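Local coordinates for uncharacterized protein HI_0666 (Haemophilus influenzae, PDB 7CZO) that forms the N-terminal domain of the HipA toxin in an unusual three-component HipBA toxin-antitoxin system, its own biochemical role remaining uncertain, at residues S7-L12 against I101-Q106; G26-Y31 against P50-T55; S62-G67 against R86-N91. All blocks are in the same frame, centred on the assembly; numbering follows the deposited sequence.

Contact 1. Residues S7-L12 against I101-Q106; sequences SGKVFL and IQEEKQ
Glu103 OE2 is gripped from two sources: Ser7 OG donates a hydrogen bond to it across the contact, and Arg21 NH2 forms a salt bridge with it. Arg21 NE is in turn hydrogen-bonded to Ser7 OG, so serine, carboxylate and guanidinium close a small polar cluster. The backbones of the same pair also meet, Glu103 N reaching Ser7 O over 3.0 Å, beyond the last residue of strand 98-102. Within the strands, Lys9 N donates to Ile101 O at 2.9 Å and Ile101 N returns a bond to Lys9 O at 3.2 Å. Lys9 and Ile101 thus form a hydrogen-bonded antiparallel pair, and Gly8 and Gln102 the adjacent non-hydrogen-bonded one. On the face carrying Lys9, Phe11 and Ile101, the CG2 branch of Ile101 sits at the edge of the Phe11 ring, 3.7 Å from CE1, and 3.9 Å from Lys9 CB. The bent Lys9 chain crosses Glu103 at about a right angle and ends in a cation-pi contact with Phe16; its NZ stays 6.0 Å from Glu103 OE1, which leaves the opposite charges apart. This is the pairing of an outermost strand with its neighbour in an antiparallel sheet, bringing the two ends of the chain together.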
loop_
_atom_site.group_PDB
_atom_site.type_symbol
_atom_site.label_atom_id
_atom_site.label_comp_id
_atom_site.label_asym_id
_atom_site.label_seq_id
_atom_site.Cartn_x
_atom_site.Cartn_y
_atom_site.Cartn_z
ATOM N N SER A 7 -6.503 -6.159 1.583
ATOM C CA SER A 7 -6.341 -5.757 0.218
ATOM C C SER A 7 -6.717 -4.258 0.046
ATOM O O SER A 7 -7.667 -3.782 0.664
ATOM C CB SER A 7 -7.222 -6.657 -0.651
ATOM O OG SER A 7 -7.079 -6.362 -2.036
ATOM N N GLY A 8 -5.976 -3.530 -0.798
ATOM C CA GLY A 8 -6.296 -2.136 -1.147
ATOM C C GLY A 8 -6.177 -1.917 -2.640
ATOM O O GLY A 8 -5.177 -2.294 -3.248
ATOM N N LYS A 9 -7.206 -1.356 -3.254
ATOM C CA LYS A 9 -7.112 -0.922 -4.646
ATOM C C LYS A 9 -6.245 0.342 -4.681
ATOM O O LYS A 9 -6.379 1.233 -3.843
ATOM C CB LYS A 9 -8.488 -0.580 -5.216
ATOM C CG LYS A 9 -9.263 -1.699 -5.887
ATOM C CD LYS A 9 -10.746 -1.299 -6.005
ATOM C CE LYS A 9 -11.380 -1.623 -7.362
ATOM N NZ LYS A 9 -12.104 -0.468 -7.987
ATOM N N VAL A 10 -5.381 0.421 -5.681
ATOM C CA VAL A 10 -4.402 1.479 -5.781
ATOM C C VAL A 10 -4.695 2.329 -6.980
ATOM O O VAL A 10 -4.728 1.835 -8.108
ATOM C CB VAL A 10 -2.997 0.884 -5.919
ATOM C CG1 VAL A 10 -1.989 1.940 -6.369
ATOM C CG2 VAL A 10 -2.590 0.227 -4.581
ATOM N N PHE A 11 -4.889 3.613 -6.721
ATOM C CA PHE A 11 -5.166 4.609 -7.746
ATOM C C PHE A 11 -3.986 5.587 -7.839
ATOM O O PHE A 11 -3.398 5.924 -6.828
ATOM C CB PHE A 11 -6.431 5.381 -7.371
ATOM C CG PHE A 11 -7.680 4.567 -7.399
ATOM C CD1 PHE A 11 -8.076 3.836 -6.292
ATOM C CD2 PHE A 11 -8.478 4.525 -8.540
ATOM C CE1 PHE A 11 -9.248 3.083 -6.309
ATOM C CE2 PHE A 11 -9.654 3.777 -8.566
ATOM C CZ PHE A 11 -10.035 3.057 -7.440
ATOM N N LEU A 12 -3.649 6.001 -9.059
ATOM C CA LEU A 12 -2.599 7.015 -9.373
ATOM C C LEU A 12 -3.170 8.076 -10.376
ATOM O O LEU A 12 -3.801 7.740 -11.390
ATOM C CB LEU A 12 -1.427 6.319 -9.985
ATOM C CG LEU A 12 -0.160 7.108 -10.217
ATOM C CD1 LEU A 12 0.314 7.808 -8.957
ATOM C CD2 LEU A 12 0.914 6.142 -10.724
ATOM N N ILE A 101 -8.222 2.811 -1.737
ATOM C CA ILE A 101 -9.496 2.471 -1.158
ATOM C C ILE A 101 -9.343 1.011 -0.771
ATOM O O ILE A 101 -8.976 0.181 -1.579
ATOM C CB ILE A 101 -10.730 2.772 -2.087
ATOM C CG1 ILE A 101 -12.033 2.784 -1.254
ATOM C CG2 ILE A 101 -10.876 1.788 -3.250
ATOM C CD1 ILE A 101 -13.320 2.985 -2.046
ATOM N N GLN A 102 -9.574 0.723 0.497
ATOM C CA GLN A 102 -9.652 -0.644 0.968
ATOM C C GLN A 102 -10.685 -1.437 0.179
ATOM O O GLN A 102 -11.798 -0.951 -0.048
ATOM C CB GLN A 102 -10.036 -0.654 2.425
ATOM C CG GLN A 102 -9.925 -2.021 3.034
ATOM C CD GLN A 102 -10.061 -1.974 4.542
ATOM O OE1 GLN A 102 -10.081 -3.021 5.200
ATOM N NE2 GLN A 102 -10.156 -0.757 5.104
ATOM N N GLU A 103 -10.292 -2.639 -0.254
ATOM C CA GLU A 103 -11.172 -3.508 -1.017
ATOM C C GLU A 103 -12.123 -4.131 -0.034
ATOM O O GLU A 103 -11.790 -5.099 0.663
ATOM C CB GLU A 103 -10.409 -4.587 -1.768
ATOM C CG GLU A 103 -10.117 -4.211 -3.205
ATOM C CD GLU A 103 -9.667 -5.389 -4.057
ATOM O OE1 GLU A 103 -9.882 -5.339 -5.291
ATOM O OE2 GLU A 103 -9.100 -6.359 -3.506
ATOM N N GLU A 104 -13.291 -3.513 0.056
ATOM C CA GLU A 104 -14.383 -4.006 0.868
ATOM C C GLU A 104 -15.581 -4.086 -0.082
ATOM O O GLU A 104 -15.703 -3.234 -0.965
ATOM C CB GLU A 104 -14.613 -3.069 2.065
ATOM C CG GLU A 104 -13.305 -2.667 2.747
ATOM C CD GLU A 104 -13.430 -2.373 4.236
ATOM O OE1 GLU A 104 -13.225 -1.204 4.650
ATOM O OE2 GLU A 104 -13.698 -3.327 4.999
ATOM N N LYS A 105 -16.481 -5.061 0.079
ATOM C CA LYS A 105 -16.726 -5.781 1.336
ATOM C C LYS A 105 -15.796 -6.981 1.597
ATOM O O LYS A 105 -15.897 -8.024 0.935
ATOM C CB LYS A 105 -18.200 -6.244 1.388
ATOM C CG LYS A 105 -19.244 -5.208 0.956
ATOM C CD LYS A 105 -18.936 -3.796 1.455
ATOM C CE LYS A 105 -20.138 -2.867 1.358
ATOM N NZ LYS A 105 -20.893 -2.791 2.641
ATOM N N GLN A 106 -14.906 -6.807 2.581
ATOM C CA GLN A 106 -14.019 -7.861 3.095
ATOM C C GLN A 106 -13.245 -7.326 4.305
ATOM O O GLN A 106 -13.372 -7.834 5.421
ATOM C CB GLN A 106 -13.029 -8.347 2.026
ATOM C CG GLN A 106 -12.279 -9.620 2.407
ATOM C CD GLN A 106 -11.058 -9.849 1.541
ATOM O OE1 GLN A 106 -11.069 -9.549 0.347
ATOM N NE2 GLN A 106 -9.991 -10.371 2.140
#

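Contact 2. Residues G26-Y31 against P50-T55; sequences GFHFSY and PFHSDT
Phe51 lies beside Phe29 with the two rings nearly parallel, planes at 9°, yet they meet rim to rim and neither covers the other. Phe29 CD2 touches Phe51 CD1 at 3.6 Å, while Phe51 CE1 reaches Tyr31 CE2 at 3.9 Å. With CG anti to the backbone N (chi1 175°), Phe29 also sends its CE2 over the centre of the Tyr31 ring, and Phe44 and Phe60 meet Phe29 from outside the two strands. Tyr31 is anchored beyond this cluster, its OH bonded to Phe44 O and Leu40 N. Further along the same face, Phe27 brings CD2 against the backbone of Thr55 and packs on Phe57. This side is tight and largely buried. The other face, with His28 and His52, is looser and more open to solvent. There the two imidazoles are joined by a single hydrogen bond between His28 ND1 and His52 ND1, 3.0 Å long, with their planes at 68°; His28 NE2 is hydrogen-bonded to Asp23 OD1, which fixes the ring from its other nitrogen. Along the backbones, Phe27 and Ser53 exchange two bonds and Phe51 N bonds Phe29 O, whereas the return bond from Phe29 N to Phe51 O is weak. Strand 51-53 is thus an outermost strand of the antiparallel sheet, Phe51 joining the aromatic cluster on one face.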
loop_
_atom_site.group_PDB
_atom_site.type_symbol
_atom_site.label_atom_id
_atom_site.label_comp_id
_atom_site.label_asym_id
_atom_site.label_seq_id
_atom_site.Cartn_x
_atom_site.Cartn_y
_atom_site.Cartn_z
ATOM N N GLY A 26 3.572 -11.721 3.726
ATOM C CA GLY A 26 3.891 -10.294 3.683
ATOM C C GLY A 26 3.098 -9.522 2.659
ATOM O O GLY A 26 1.871 -9.648 2.577
ATOM N N PHE A 27 3.813 -8.744 1.860
ATOM C CA PHE A 27 3.210 -7.692 1.022
ATOM C C PHE A 27 3.351 -7.881 -0.484
ATOM O O PHE A 27 4.407 -8.234 -1.002
ATOM C CB PHE A 27 3.820 -6.366 1.430
ATOM C CG PHE A 27 3.659 -6.090 2.888
ATOM C CD1 PHE A 27 2.409 -5.720 3.403
ATOM C CD2 PHE A 27 4.723 -6.262 3.759
ATOM C CE1 PHE A 27 2.241 -5.495 4.752
ATOM C CE2 PHE A 27 4.561 -6.044 5.116
ATOM C CZ PHE A 27 3.319 -5.660 5.613
ATOM N N HIS A 28 2.288 -7.576 -1.191
ATOM C CA HIS A 28 2.179 -7.931 -2.584
ATOM C C HIS A 28 1.602 -6.767 -3.313
ATOM O O HIS A 28 0.450 -6.445 -3.133
ATOM C CB HIS A 28 1.288 -9.180 -2.704
ATOM C CG HIS A 28 1.654 -10.229 -1.696
ATOM N ND1 HIS A 28 2.907 -10.802 -1.650
ATOM C CD2 HIS A 28 0.975 -10.733 -0.643
ATOM C CE1 HIS A 28 2.975 -11.636 -0.637
ATOM N NE2 HIS A 28 1.819 -11.604 -0.003
ATOM N N PHE A 29 2.425 -6.115 -4.112
ATOM C CA PHE A 29 1.931 -5.141 -5.045
ATOM C C PHE A 29 1.905 -5.769 -6.413
ATOM O O PHE A 29 2.862 -6.443 -6.780
ATOM C CB PHE A 29 2.810 -3.885 -5.078
ATOM C CG PHE A 29 2.388 -2.909 -6.141
ATOM C CD1 PHE A 29 1.081 -2.409 -6.153
ATOM C CD2 PHE A 29 3.251 -2.540 -7.151
ATOM C CE1 PHE A 29 0.638 -1.552 -7.139
ATOM C CE2 PHE A 29 2.823 -1.681 -8.137
ATOM C CZ PHE A 29 1.513 -1.185 -8.128
ATOM N N SER A 30 0.842 -5.501 -7.175
ATOM C CA SER A 30 0.746 -5.941 -8.558
ATOM C C SER A 30 -0.022 -4.947 -9.420
ATOM O O SER A 30 -1.020 -4.374 -8.974
ATOM C CB SER A 30 0.047 -7.301 -8.643
ATOM O OG SER A 30 -1.308 -7.221 -8.199
ATOM N N TYR A 31 0.450 -4.743 -10.651
ATOM C CA TYR A 31 -0.195 -3.821 -11.610
ATOM C C TYR A 31 -1.351 -4.518 -12.319
ATOM O O TYR A 31 -1.213 -5.637 -12.754
ATOM C CB TYR A 31 0.816 -3.386 -12.695
ATOM C CG TYR A 31 1.817 -2.333 -12.292
ATOM C CD1 TYR A 31 1.405 -1.031 -12.051
ATOM C CD2 TYR A 31 3.163 -2.625 -12.181
ATOM C CE1 TYR A 31 2.297 -0.055 -11.698
ATOM C CE2 TYR A 31 4.085 -1.655 -11.790
ATOM C CZ TYR A 31 3.634 -0.367 -11.563
ATOM O OH TYR A 31 4.505 0.645 -11.211
ATOM N N PRO A 50 4.158 -9.115 -10.907
ATOM C CA PRO A 50 3.929 -8.640 -9.564
ATOM C C PRO A 50 5.176 -8.648 -8.785
ATOM O O PRO A 50 6.147 -9.242 -9.211
ATOM C CB PRO A 50 3.028 -9.709 -8.979
ATOM C CG PRO A 50 3.560 -10.946 -9.600
ATOM C CD PRO A 50 3.913 -10.564 -11.009
ATOM N N PHE A 51 5.093 -7.985 -7.636
ATOM C CA PHE A 51 6.149 -7.839 -6.661
ATOM C C PHE A 51 5.643 -8.394 -5.321
ATOM O O PHE A 51 4.438 -8.365 -5.011
ATOM C CB PHE A 51 6.526 -6.364 -6.465
ATOM C CG PHE A 51 6.706 -5.599 -7.745
ATOM C CD1 PHE A 51 5.625 -5.008 -8.365
ATOM C CD2 PHE A 51 7.951 -5.465 -8.315
ATOM C CE1 PHE A 51 5.770 -4.340 -9.542
ATOM C CE2 PHE A 51 8.109 -4.794 -9.496
ATOM C CZ PHE A 51 7.012 -4.248 -10.116
ATOM N N HIS A 52 6.588 -8.888 -4.526
ATOM C CA HIS A 52 6.295 -9.628 -3.300
ATOM C C HIS A 52 7.387 -9.269 -2.355
ATOM O O HIS A 52 8.524 -9.189 -2.779
ATOM C CB HIS A 52 6.376 -11.121 -3.535
ATOM C CG HIS A 52 5.381 -11.646 -4.517
ATOM N ND1 HIS A 52 4.020 -11.563 -4.319
ATOM C CD2 HIS A 52 5.550 -12.304 -5.688
ATOM C CE1 HIS A 52 3.389 -12.128 -5.339
ATOM N NE2 HIS A 52 4.296 -12.579 -6.189
ATOM N N SER A 53 7.067 -9.033 -1.084
ATOM C CA SER A 53 8.130 -8.825 -0.093
ATOM C C SER A 53 7.663 -9.271 1.277
ATOM O O SER A 53 6.460 -9.404 1.531
ATOM C CB SER A 53 8.564 -7.359 -0.087
ATOM O OG SER A 53 9.666 -7.141 0.773
ATOM N N ASP A 54 8.612 -9.547 2.155
ATOM C CA ASP A 54 8.252 -9.940 3.517
ATOM C C ASP A 54 8.172 -8.697 4.391
ATOM O O ASP A 54 7.785 -8.771 5.538
ATOM C CB ASP A 54 9.224 -10.982 4.097
ATOM C CG ASP A 54 10.667 -10.502 4.131
ATOM O OD1 ASP A 54 10.946 -9.368 3.663
ATOM O OD2 ASP A 54 11.525 -11.268 4.635
ATOM N N THR A 55 8.558 -7.551 3.859
ATOM C CA THR A 55 8.332 -6.316 4.579
ATOM C C THR A 55 7.894 -5.226 3.631
ATOM O O THR A 55 8.333 -5.171 2.469
ATOM C CB THR A 55 9.596 -5.792 5.199
ATOM O OG1 THR A 55 10.478 -5.497 4.129
ATOM C CG2 THR A 55 10.211 -6.817 6.150
#

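Contact 3. Residues S62-G67 against R86-N91; sequences SLVPEG and RFLLNN
Phe87, the first of two helix residues that carry this contact, turns its ring onto Pro65 and Val64. Its CG is anti to the backbone N (chi1 171°), which swings the ring out from helix 82-91 towards the chain at 62-67. The far end of the ring does the touching: CZ and CE2 lie against CD of Pro65, CZ to CD at 3.3 Å, and the two side chains cross at a slant. Farther back on the ring, Phe87 CD2 meets Val64 CG2 at 4.3 Å. Trp68, from the short helix that Pro65 introduces as its N-cap residue, meets the same ring with the planes at about 50°, and Met95 also packs on it.

One residue on, Leu88 takes the other half of the contact. Its CG stands anti to the carbonyl carbon (chi1 -66°), and the branch ending in CD2 reaches Val64 CG2 at 4.0 Å and Leu63 CB at 4.1 Å. Leu88 and Val64 run at about a right angle to one another, so they touch through single methyl groups. Val64 CG2 thus lies against both helix residues, the one branch common to the two halves. Leu96 packs on Leu88 as well.

Leu89 lies on another side of the helix, packing on Arg6 and on strand 7-12. Asn90 N and Asn91 N bond back to Arg86 O and Phe87 O, holding the helical turn that presents Phe87 and Leu88.

Every touching side chain is hydrocarbon, and the two segments share no hydrogen bond or salt bridge. Their association therefore rests on van der Waals contact and the exclusion of water, and apolar contact of this kind imposes little directional restraint.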
loop_
_atom_site.group_PDB
_atom_site.type_symbol
_atom_site.label_atom_id
_atom_site.label_comp_id
_atom_site.label_asym_id
_atom_site.label_seq_id
_atom_site.Cartn_x
_atom_site.Cartn_y
_atom_site.Cartn_z
ATOM N N SER A 62 7.198 4.725 2.464
ATOM C CA SER A 62 7.582 6.157 2.340
ATOM C C SER A 62 6.370 7.117 2.313
ATOM O O SER A 62 6.515 8.286 2.602
ATOM C CB SER A 62 8.423 6.398 1.091
ATOM O OG SER A 62 7.566 6.662 -0.030
ATOM N N LEU A 63 5.191 6.617 1.964
ATOM C CA LEU A 63 3.970 7.446 1.863
ATOM C C LEU A 63 3.373 7.771 3.207
ATOM O O LEU A 63 2.477 8.585 3.304
ATOM C CB LEU A 63 2.878 6.733 1.040
ATOM C CG LEU A 63 3.260 6.342 -0.395
ATOM C CD1 LEU A 63 2.106 5.898 -1.273
ATOM C CD2 LEU A 63 3.957 7.503 -1.063
ATOM N N VAL A 64 3.834 7.120 4.246
ATOM C CA VAL A 64 3.317 7.378 5.574
ATOM C C VAL A 64 3.868 8.727 6.093
ATOM O O VAL A 64 5.079 8.940 6.115
ATOM C CB VAL A 64 3.708 6.235 6.515
ATOM C CG1 VAL A 64 3.236 6.536 7.931
ATOM C CG2 VAL A 64 3.114 4.935 6.003
ATOM N N PRO A 65 2.981 9.644 6.512
ATOM C CA PRO A 65 3.527 10.934 6.901
ATOM C C PRO A 65 4.389 10.870 8.160
ATOM O O PRO A 65 4.037 10.189 9.131
ATOM C CB PRO A 65 2.269 11.798 7.145
ATOM C CG PRO A 65 1.188 11.118 6.388
ATOM C CD PRO A 65 1.508 9.649 6.546
ATOM N N GLU A 66 5.503 11.597 8.114
ATOM C CA GLU A 66 6.387 11.817 9.249
ATOM C C GLU A 66 5.592 12.075 10.481
ATOM O O GLU A 66 5.711 11.377 11.461
ATOM C CB GLU A 66 7.257 13.026 8.972
ATOM C CG GLU A 66 8.470 12.669 8.143
ATOM C CD GLU A 66 9.215 13.876 7.638
ATOM O OE1 GLU A 66 8.962 14.993 8.158
ATOM O OE2 GLU A 66 10.044 13.690 6.710
ATOM N N GLY A 67 4.731 13.071 10.389
ATOM C CA GLY A 67 3.846 13.419 11.465
ATOM C C GLY A 67 3.200 12.289 12.224
ATOM O O GLY A 67 3.037 12.384 13.439
ATOM N N ARG A 86 -1.889 -0.662 7.677
ATOM C CA ARG A 86 -3.233 -0.310 8.135
ATOM C C ARG A 86 -3.457 1.206 7.913
ATOM O O ARG A 86 -4.496 1.624 7.441
ATOM C CB ARG A 86 -3.426 -0.703 9.599
ATOM C CG ARG A 86 -4.856 -1.034 9.993
ATOM C CD ARG A 86 -5.005 -1.376 11.491
ATOM N NE ARG A 86 -3.788 -1.919 12.129
ATOM C CZ ARG A 86 -3.266 -3.134 11.919
ATOM N NH1 ARG A 86 -3.829 -3.988 11.063
ATOM N NH2 ARG A 86 -2.151 -3.492 12.556
ATOM N N PHE A 87 -2.460 2.021 8.223
ATOM C CA PHE A 87 -2.589 3.444 8.049
ATOM C C PHE A 87 -2.839 3.734 6.580
ATOM O O PHE A 87 -3.800 4.423 6.218
ATOM C CB PHE A 87 -1.343 4.145 8.490
ATOM C CG PHE A 87 -1.337 5.581 8.137
ATOM C CD1 PHE A 87 -1.735 6.527 9.049
ATOM C CD2 PHE A 87 -0.952 5.985 6.880
ATOM C CE1 PHE A 87 -1.751 7.867 8.709
ATOM C CE2 PHE A 87 -0.959 7.330 6.525
ATOM C CZ PHE A 87 -1.364 8.267 7.445
ATOM N N LEU A 88 -2.014 3.155 5.715
ATOM C CA LEU A 88 -2.258 3.318 4.273
ATOM C C LEU A 88 -3.711 3.040 3.928
ATOM O O LEU A 88 -4.314 3.809 3.190
ATOM C CB LEU A 88 -1.308 2.460 3.417
ATOM C CG LEU A 88 0.134 2.961 3.599
ATOM C CD1 LEU A 88 1.108 2.060 2.869
ATOM C CD2 LEU A 88 0.269 4.419 3.176
ATOM N N LEU A 89 -4.280 1.979 4.500
ATOM C CA LEU A 89 -5.663 1.603 4.197
ATOM C C LEU A 89 -6.673 2.541 4.827
ATOM O O LEU A 89 -7.664 2.873 4.194
ATOM C CB LEU A 89 -5.942 0.196 4.666
ATOM C CG LEU A 89 -5.318 -0.941 3.864
ATOM C CD1 LEU A 89 -5.645 -2.262 4.575
ATOM C CD2 LEU A 89 -5.881 -0.939 2.465
ATOM N N ASN A 90 -6.418 3.004 6.043
ATOM C CA ASN A 90 -7.330 3.945 6.682
ATOM C C ASN A 90 -7.299 5.361 6.201
ATOM O O ASN A 90 -8.239 6.076 6.477
ATOM C CB ASN A 90 -7.087 4.003 8.175
ATOM C CG ASN A 90 -7.343 2.670 8.847
ATOM O OD1 ASN A 90 -8.176 1.871 8.377
ATOM N ND2 ASN A 90 -6.598 2.405 9.938
ATOM N N ASN A 91 -6.248 5.799 5.511
ATOM C CA ASN A 91 -6.281 7.150 4.971
ATOM C C ASN A 91 -5.259 7.581 3.951
ATOM O O ASN A 91 -4.500 8.482 4.249
ATOM C CB ASN A 91 -6.286 8.186 6.129
ATOM C CG ASN A 91 -5.465 7.770 7.311
ATOM O OD1 ASN A 91 -4.563 6.975 7.216
ATOM N ND2 ASN A 91 -5.769 8.348 8.437
#

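Overall arrangement
Contacts 1 and 2 belong to one five-stranded antiparallel sheet and pair its two outermost strands, 98-102 and 51-53, with their neighbours; their centres are 15 Å apart and strand 15-22 lies between 7-12 and 27-31. Contact 3 packs the 62-65 loop, ahead of helix 66-70, against helix 82-91. It touches contact 1 through Leu89, whose CD2 is 3.8 Å from Gly8 CA, so helix 82-91 faces 62-67 with Phe87 and Leu88 and the sheet with Leu89. The same helix leads on in the chain to strand 98-102. Contacts 2 and 3 do not touch: their centres are 17 Å apart, on opposite sides of the chain's centre. Contact 1 joins chain ends that enclose the other two in sequence.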